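Local coordinates for protein nucleoside hydrolase, putative (Trypanosoma brucei, PDB 3FZ0) that belongs to the nucleoside hydrolase family, assembles from four chains and holds a calcium ion beside its central mixed beta sheet, at residues Leu9-Asp14 with Met24-Gln29; Gly72-Glu77 with Asn139-Leu144; Gly161-Asn166 with Val287-Arg292. The protein carries 2 engineered substitutions. All coordinates share one frame; numbering follows the deposited sequence.

Contact 1 (Leu9-Asp14 with Met24-Gln29); sequences LIIDTD and MLAMTQ. With CA (calcium ion), chain G.
The first beta-alpha-beta unit of the chain closes here, with Ala26 of helix 17-27 set against Leu9 and Ile11 of strand 6-13. Within 24-29 the methyl of Ala26 makes the contact. Ile11 CD1 comes to 3.8 Å from Ala26 CB, and Leu9 CD1 reaches the same Ala26 CB more loosely, at 4.3 Å. Leu9 and Ile11 are two apart on the strand and look out from one face of it. With CG1 of Ile11 anti to the carbonyl carbon (chi1 -65°) and the chain extended beyond, CD1 is carried out to the helix. Val34 of strand 32-39, the third element of the unit, touches both Ile11 and Ala26. At the C-terminal end of strand 6-13 the chemistry changes: Asp14 OD1 binds the calcium ion at 2.4 Å, and its OD2 takes a hydrogen bond from Asn43 N, which steadies the carboxylate. Three waters, with Asp19, Leu134 O and Asp283, complete the metal site. Thr13 OG1 hydrogen-bonds to Asp19 and so probably helps to place a second calcium ligand. At the other end of the helix Thr28 OG1 donates to Met24 O at 2.9 Å, tilted 26° from the carbonyl plane.

Contact 2 (Gly72-Glu77 with Asn139-Leu144); sequences GPLVGE and NVALAL
No ring, amide or carboxylate takes part where Leu74 meets Ala141 and Leu142; the contact is made by aliphatic carbons alone. The closest CA pair is Leu74 CA and Leu142 CA, 7.4 Å apart. Leu74 holds CG anti to the backbone N (chi1 -169°), which sends its fork toward the helix with one methyl for each partner. Leu74 CD1 lies 3.6 Å from Leu142 CD1, and Leu74 CD2 lies 4.1 Å from Ala141 CB. The two leucines cross obliquely, and it is the end of Leu142 that turns to the loop. This is where the long connection after strand 66-68 folds against helix 138-146, one of the helices of the alpha/beta fold. Ala189 and Val192 of helix 187-195 also touch Ala141, while Ala111 of helix 110-120 touches Leu142, so helices 110-120 and 187-195 add to the apolar patch. Leu74 N donates to Asp186 OD2, tying down the backbone of the residue that does the packing. A subunit interface lies alongside: Arg145 of a second subunit hydrogen-bonds through NH2 to Pro73 O and packs on Leu142, and Val75 of that subunit packs on Leu74.

Contact 3 (Gly161-Asn166 with Val287-Arg292); sequences GIVIMN and VLVAIR
Val163 puts both its methyls against helix 282-291, meeting Val289 and Ala290. This is helix-on-sheet packing in an alpha/beta fold, with strand 162-165 sitting in the parallel part of the central sheet. Val163 CG2 touches Ala290 CB at 3.8 Å and also comes within 3.9 Å of Ala290 CA, so this methyl rests on the helix backbone itself. The small side chain of Ala290 is consistent with the close approach: Val163 CA and Ala290 CA are 6.0 Å apart. On the other branch, Val163 CG1 meets Val289 CG1 at 4.1 Å, the two valines crossing at a slant. CG1 of Val163 stands anti to the backbone N (chi1 -173°), which spreads the two methyls between two successive helix residues. One shell out, backbone hydrogen bonds between Val163 and both Leu131 and Ala133 fix the strand against 127-133, and those pairing Ile162 and Ile164 with Gln204 fix it against 203-206. Gln130 NE2 hydrogen-bonds to Ala290 O, linking the helix to the neighbouring strand. Met165 packs on Asp283, a calcium ligand, though the Val163 side chain is about 13 Å from the metal. The helix ends with Arg292 N donating to Leu288 O at 2.8 Å.

In the fold
Contacts 1 and 3 belong to the core, their centres 8 and 7 Å from the centre of the chain; contact 2 lies further out, at 16 Å, yet is buried beside a second subunit. Both core contacts lay a helix on the same sheet, and they merge: Leu9 CD1 is 3.9 Å from Ile291 CG2, and Ala26 lies against Val287 and Ile291. Contact 2 instead sets a loop on a helix. It still reaches the core, through a probable hydrogen bond from Asn139 ND2 to Asp12 OD2 (3.0 Å) and packing of Val140 on Ile162. All three are aliphatic across the contact; only contact 1 also holds a metal ligand.

Contact 1 (Leu9-Asp14 with Met24-Gln29)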
# COMPACT_ATOMS: atom_id res chain seq x y z
N LEU B 9 37.86 5.49 2.29
CA LEU B 9 36.44 5.29 2.61
C LEU B 9 35.70 6.52 3.08
O LEU B 9 36.24 7.34 3.81
CB LEU B 9 36.25 4.23 3.67
CG LEU B 9 36.93 2.87 3.63
CD1 LEU B 9 36.14 1.96 4.60
CD2 LEU B 9 36.95 2.28 2.22
N ILE B 10 34.46 6.64 2.66
CA ILE B 10 33.48 7.53 3.24
C ILE B 10 32.63 6.61 4.09
O ILE B 10 32.19 5.55 3.64
CB ILE B 10 32.60 8.18 2.14
CG1 ILE B 10 33.47 8.86 1.08
CG2 ILE B 10 31.57 9.13 2.75
CD1 ILE B 10 32.73 9.17 -0.20
N ILE B 11 32.43 6.97 5.35
CA ILE B 11 31.59 6.14 6.19
C ILE B 11 30.39 6.98 6.63
O ILE B 11 30.52 8.04 7.27
CB ILE B 11 32.35 5.53 7.40
CG1 ILE B 11 33.42 4.55 6.90
CG2 ILE B 11 31.36 4.79 8.34
CD1 ILE B 11 34.37 4.08 7.97
N ASP B 12 29.22 6.52 6.23
CA ASP B 12 27.98 7.19 6.61
C ASP B 12 27.38 6.41 7.74
O ASP B 12 27.27 5.20 7.64
CB ASP B 12 27.03 7.29 5.43
CG ASP B 12 25.84 8.17 5.72
OD1 ASP B 12 24.83 7.60 6.18
OD2 ASP B 12 25.91 9.40 5.53
N THR B 13 27.01 7.09 8.81
CA THR B 13 26.75 6.41 10.06
C THR B 13 25.75 7.12 10.98
O THR B 13 25.67 8.36 10.99
CB THR B 13 28.10 6.14 10.86
OG1 THR B 13 27.82 5.49 12.10
CG2 THR B 13 28.83 7.44 11.15
N ASP B 14 25.01 6.34 11.76
CA ASP B 14 24.17 6.89 12.80
C ASP B 14 24.76 6.71 14.22
O ASP B 14 24.05 6.86 15.23
CB ASP B 14 22.72 6.38 12.72
CG ASP B 14 22.57 4.89 13.06
OD1 ASP B 14 23.50 4.09 12.84
OD2 ASP B 14 21.48 4.49 13.53
N MET B 24 36.35 1.93 14.05
CA MET B 24 37.59 1.46 14.65
C MET B 24 38.26 0.42 13.76
O MET B 24 39.48 0.43 13.57
CB MET B 24 37.37 0.92 16.06
CG MET B 24 36.97 1.98 17.12
SD MET B 24 36.67 1.30 18.78
CE MET B 24 38.26 1.50 19.54
N LEU B 25 37.45 -0.44 13.16
CA LEU B 25 37.98 -1.50 12.32
C LEU B 25 38.57 -0.89 11.05
O LEU B 25 39.74 -1.18 10.68
CB LEU B 25 36.89 -2.53 12.02
CG LEU B 25 37.22 -3.94 11.51
CD1 LEU B 25 35.96 -4.79 11.55
CD2 LEU B 25 37.76 -3.93 10.14
N ALA B 26 37.79 -0.04 10.37
CA ALA B 26 38.31 0.73 9.22
C ALA B 26 39.61 1.49 9.52
O ALA B 26 40.51 1.50 8.69
CB ALA B 26 37.27 1.70 8.73
N MET B 27 39.71 2.08 10.71
CA MET B 27 40.85 2.92 11.04
C MET B 27 42.10 2.19 11.48
O MET B 27 43.10 2.84 11.69
CB MET B 27 40.48 3.94 12.11
CG MET B 27 39.74 5.13 11.55
SD MET B 27 39.31 6.25 12.87
CE MET B 27 38.73 5.08 14.07
N THR B 28 42.03 0.87 11.64
CA THR B 28 43.16 0.10 12.21
C THR B 28 43.60 -0.98 11.23
O THR B 28 44.29 -1.90 11.56
CB THR B 28 42.81 -0.56 13.56
OG1 THR B 28 41.65 -1.43 13.41
CG2 THR B 28 42.58 0.49 14.62
N GLN B 29 43.15 -0.87 10.00
CA GLN B 29 43.43 -1.87 9.00
C GLN B 29 44.48 -1.26 8.06
O GLN B 29 44.45 -0.06 7.78
CB GLN B 29 42.11 -2.20 8.30
CG GLN B 29 42.05 -3.55 7.63
CD GLN B 29 42.05 -4.75 8.57
OE1 GLN B 29 41.84 -4.65 9.78
NE2 GLN B 29 42.27 -5.92 7.98
CA CA G . 24.46 1.86 12.56
O HOH W 1 23.59 -0.05 11.61
O HOH W 2 21.77 2.09 12.58
O HOH W 3 23.88 0.60 14.58

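Contact 2 (Gly72-Glu77 with Asn139-Leu144)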
# COMPACT_ATOMS: atom_id res chain seq x y z
N GLY B 72 15.98 13.37 9.61
CA GLY B 72 14.86 12.47 9.45
C GLY B 72 14.86 11.88 8.05
O GLY B 72 15.70 12.21 7.22
N PRO B 73 13.91 10.99 7.79
CA PRO B 73 13.85 10.27 6.52
C PRO B 73 13.74 11.22 5.32
O PRO B 73 13.30 12.39 5.45
CB PRO B 73 12.56 9.45 6.62
CG PRO B 73 12.18 9.43 8.05
CD PRO B 73 12.83 10.62 8.71
N LEU B 74 14.12 10.71 4.16
CA LEU B 74 13.93 11.40 2.91
C LEU B 74 12.50 11.92 2.78
O LEU B 74 12.30 13.06 2.33
CB LEU B 74 14.23 10.45 1.74
CG LEU B 74 14.35 10.98 0.31
CD1 LEU B 74 15.40 12.05 0.27
CD2 LEU B 74 14.70 9.85 -0.63
N VAL B 75 11.51 11.11 3.18
CA VAL B 75 10.08 11.44 3.02
C VAL B 75 9.27 11.10 4.27
O VAL B 75 9.13 9.92 4.61
CB VAL B 75 9.45 10.64 1.87
CG1 VAL B 75 8.08 11.19 1.56
CG2 VAL B 75 10.33 10.64 0.65
N GLY B 76 8.72 12.12 4.93
CA GLY B 76 7.83 11.95 6.09
C GLY B 76 8.53 11.73 7.43
O GLY B 76 9.76 11.60 7.49
N GLU B 77 7.73 11.68 8.50
CA GLU B 77 8.24 11.41 9.85
C GLU B 77 8.77 9.98 9.97
O GLU B 77 8.31 9.09 9.27
CB GLU B 77 7.13 11.62 10.88
CG GLU B 77 7.26 12.92 11.71
CD GLU B 77 6.02 13.17 12.60
OE1 GLU B 77 5.62 12.24 13.35
OE2 GLU B 77 5.44 14.30 12.55
N ASN B 139 21.25 10.26 3.63
CA ASN B 139 22.30 11.09 3.04
C ASN B 139 22.72 10.56 1.68
O ASN B 139 22.88 11.32 0.73
CB ASN B 139 23.54 11.19 3.96
CG ASN B 139 23.24 11.91 5.27
OD1 ASN B 139 22.33 12.76 5.33
ND2 ASN B 139 23.98 11.55 6.33
N VAL B 140 22.90 9.26 1.57
CA VAL B 140 23.31 8.68 0.30
C VAL B 140 22.28 8.93 -0.83
O VAL B 140 22.63 9.38 -1.92
CB VAL B 140 23.66 7.16 0.42
CG1 VAL B 140 24.27 6.68 -0.89
CG2 VAL B 140 24.64 6.91 1.58
N ALA B 141 21.01 8.68 -0.53
CA ALA B 141 19.95 8.89 -1.50
C ALA B 141 19.92 10.32 -1.94
O ALA B 141 19.75 10.59 -3.12
CB ALA B 141 18.61 8.50 -0.91
N LEU B 142 20.08 11.23 -0.99
CA LEU B 142 19.97 12.67 -1.24
C LEU B 142 21.11 13.10 -2.18
O LEU B 142 20.86 13.79 -3.20
CB LEU B 142 20.04 13.40 0.09
CG LEU B 142 19.27 14.66 0.42
CD1 LEU B 142 17.90 14.62 -0.21
CD2 LEU B 142 19.14 14.76 1.92
N ALA B 143 22.34 12.64 -1.86
CA ALA B 143 23.48 12.86 -2.74
C ALA B 143 23.24 12.27 -4.12
O ALA B 143 23.45 12.95 -5.15
CB ALA B 143 24.72 12.31 -2.13
N LEU B 144 22.78 11.02 -4.16
CA LEU B 144 22.43 10.37 -5.44
C LEU B 144 21.47 11.13 -6.34
O LEU B 144 21.75 11.24 -7.53
CB LEU B 144 21.92 8.95 -5.23
CG LEU B 144 22.97 7.86 -5.10
CD1 LEU B 144 22.28 6.71 -4.42
CD2 LEU B 144 23.54 7.42 -6.45

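Contact 3 (Gly161-Asn166 with Val287-Arg292)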
# COMPACT_ATOMS: atom_id res chain seq x y z
N GLY B 161 31.94 -0.38 -4.99
CA GLY B 161 31.89 1.02 -4.61
C GLY B 161 31.00 1.33 -3.41
O GLY B 161 31.20 2.33 -2.71
N ILE B 162 30.00 0.49 -3.19
CA ILE B 162 29.11 0.73 -2.05
C ILE B 162 28.79 -0.56 -1.30
O ILE B 162 28.44 -1.59 -1.87
CB ILE B 162 27.83 1.59 -2.44
CG1 ILE B 162 26.96 1.90 -1.21
CG2 ILE B 162 27.04 0.94 -3.58
CD1 ILE B 162 25.87 2.97 -1.45
N VAL B 163 29.00 -0.51 -0.01
CA VAL B 163 28.62 -1.61 0.88
C VAL B 163 27.70 -1.04 1.94
O VAL B 163 28.00 -0.02 2.53
CB VAL B 163 29.84 -2.26 1.50
CG1 VAL B 163 29.44 -3.47 2.25
CG2 VAL B 163 30.84 -2.61 0.43
N ILE B 164 26.55 -1.66 2.13
CA ILE B 164 25.54 -1.13 3.07
C ILE B 164 25.16 -2.13 4.17
O ILE B 164 24.97 -3.33 3.92
CB ILE B 164 24.28 -0.62 2.32
CG1 ILE B 164 23.53 -1.76 1.61
CG2 ILE B 164 24.68 0.50 1.34
CD1 ILE B 164 22.20 -1.34 0.98
N MET B 165 25.08 -1.65 5.41
CA MET B 165 24.48 -2.52 6.44
C MET B 165 22.99 -2.22 6.46
O MET B 165 22.57 -1.18 6.94
CB MET B 165 25.13 -2.36 7.84
CG MET B 165 24.76 -3.49 8.76
SD MET B 165 23.04 -3.40 9.30
CE MET B 165 22.50 -5.10 9.15
N ASN B 166 22.21 -3.16 5.94
CA ASN B 166 20.84 -2.89 5.49
C ASN B 166 20.03 -4.16 5.17
O ASN B 166 20.57 -5.12 4.59
CB ASN B 166 20.86 -1.94 4.28
CG ASN B 166 19.47 -1.41 3.89
OD1 ASN B 166 18.68 -2.10 3.22
ND2 ASN B 166 19.17 -0.18 4.29
N VAL B 287 31.74 -3.18 7.39
CA VAL B 287 33.10 -2.64 7.16
C VAL B 287 34.09 -3.74 6.76
O VAL B 287 34.88 -3.55 5.83
CB VAL B 287 33.65 -1.78 8.36
CG1 VAL B 287 35.09 -1.40 8.15
CG2 VAL B 287 32.80 -0.50 8.52
N LEU B 288 34.03 -4.90 7.41
CA LEU B 288 34.90 -6.01 7.02
C LEU B 288 34.67 -6.45 5.56
O LEU B 288 35.63 -6.72 4.81
CB LEU B 288 34.71 -7.19 7.96
CG LEU B 288 35.59 -8.40 7.67
CD1 LEU B 288 36.97 -8.11 8.17
CD2 LEU B 288 35.00 -9.59 8.37
N VAL B 289 33.40 -6.53 5.16
CA VAL B 289 33.08 -6.93 3.80
C VAL B 289 33.68 -5.95 2.80
O VAL B 289 34.21 -6.36 1.78
CB VAL B 289 31.56 -7.13 3.60
CG1 VAL B 289 31.19 -7.20 2.12
CG2 VAL B 289 31.12 -8.40 4.31
N ALA B 290 33.61 -4.66 3.11
CA ALA B 290 34.11 -3.61 2.22
C ALA B 290 35.59 -3.68 2.02
O ALA B 290 36.08 -3.49 0.92
CB ALA B 290 33.77 -2.24 2.77
N ILE B 291 36.33 -3.92 3.08
CA ILE B 291 37.78 -3.83 2.96
C ILE B 291 38.50 -5.17 2.79
O ILE B 291 39.60 -5.20 2.27
CB ILE B 291 38.40 -2.90 4.02
CG1 ILE B 291 38.19 -3.40 5.43
CG2 ILE B 291 37.74 -1.55 3.94
CD1 ILE B 291 38.31 -2.25 6.48
N ARG B 292 37.86 -6.27 3.21
CA ARG B 292 38.42 -7.59 2.98
C ARG B 292 37.41 -8.45 2.25
O ARG B 292 36.73 -9.26 2.87
CB ARG B 292 38.83 -8.26 4.29
CG ARG B 292 39.76 -7.44 5.17
CD ARG B 292 40.57 -8.33 6.07
NE ARG B 292 41.81 -8.74 5.43
CZ ARG B 292 42.41 -9.92 5.62
NH1 ARG B 292 41.90 -10.82 6.44
NH2 ARG B 292 43.56 -10.19 4.98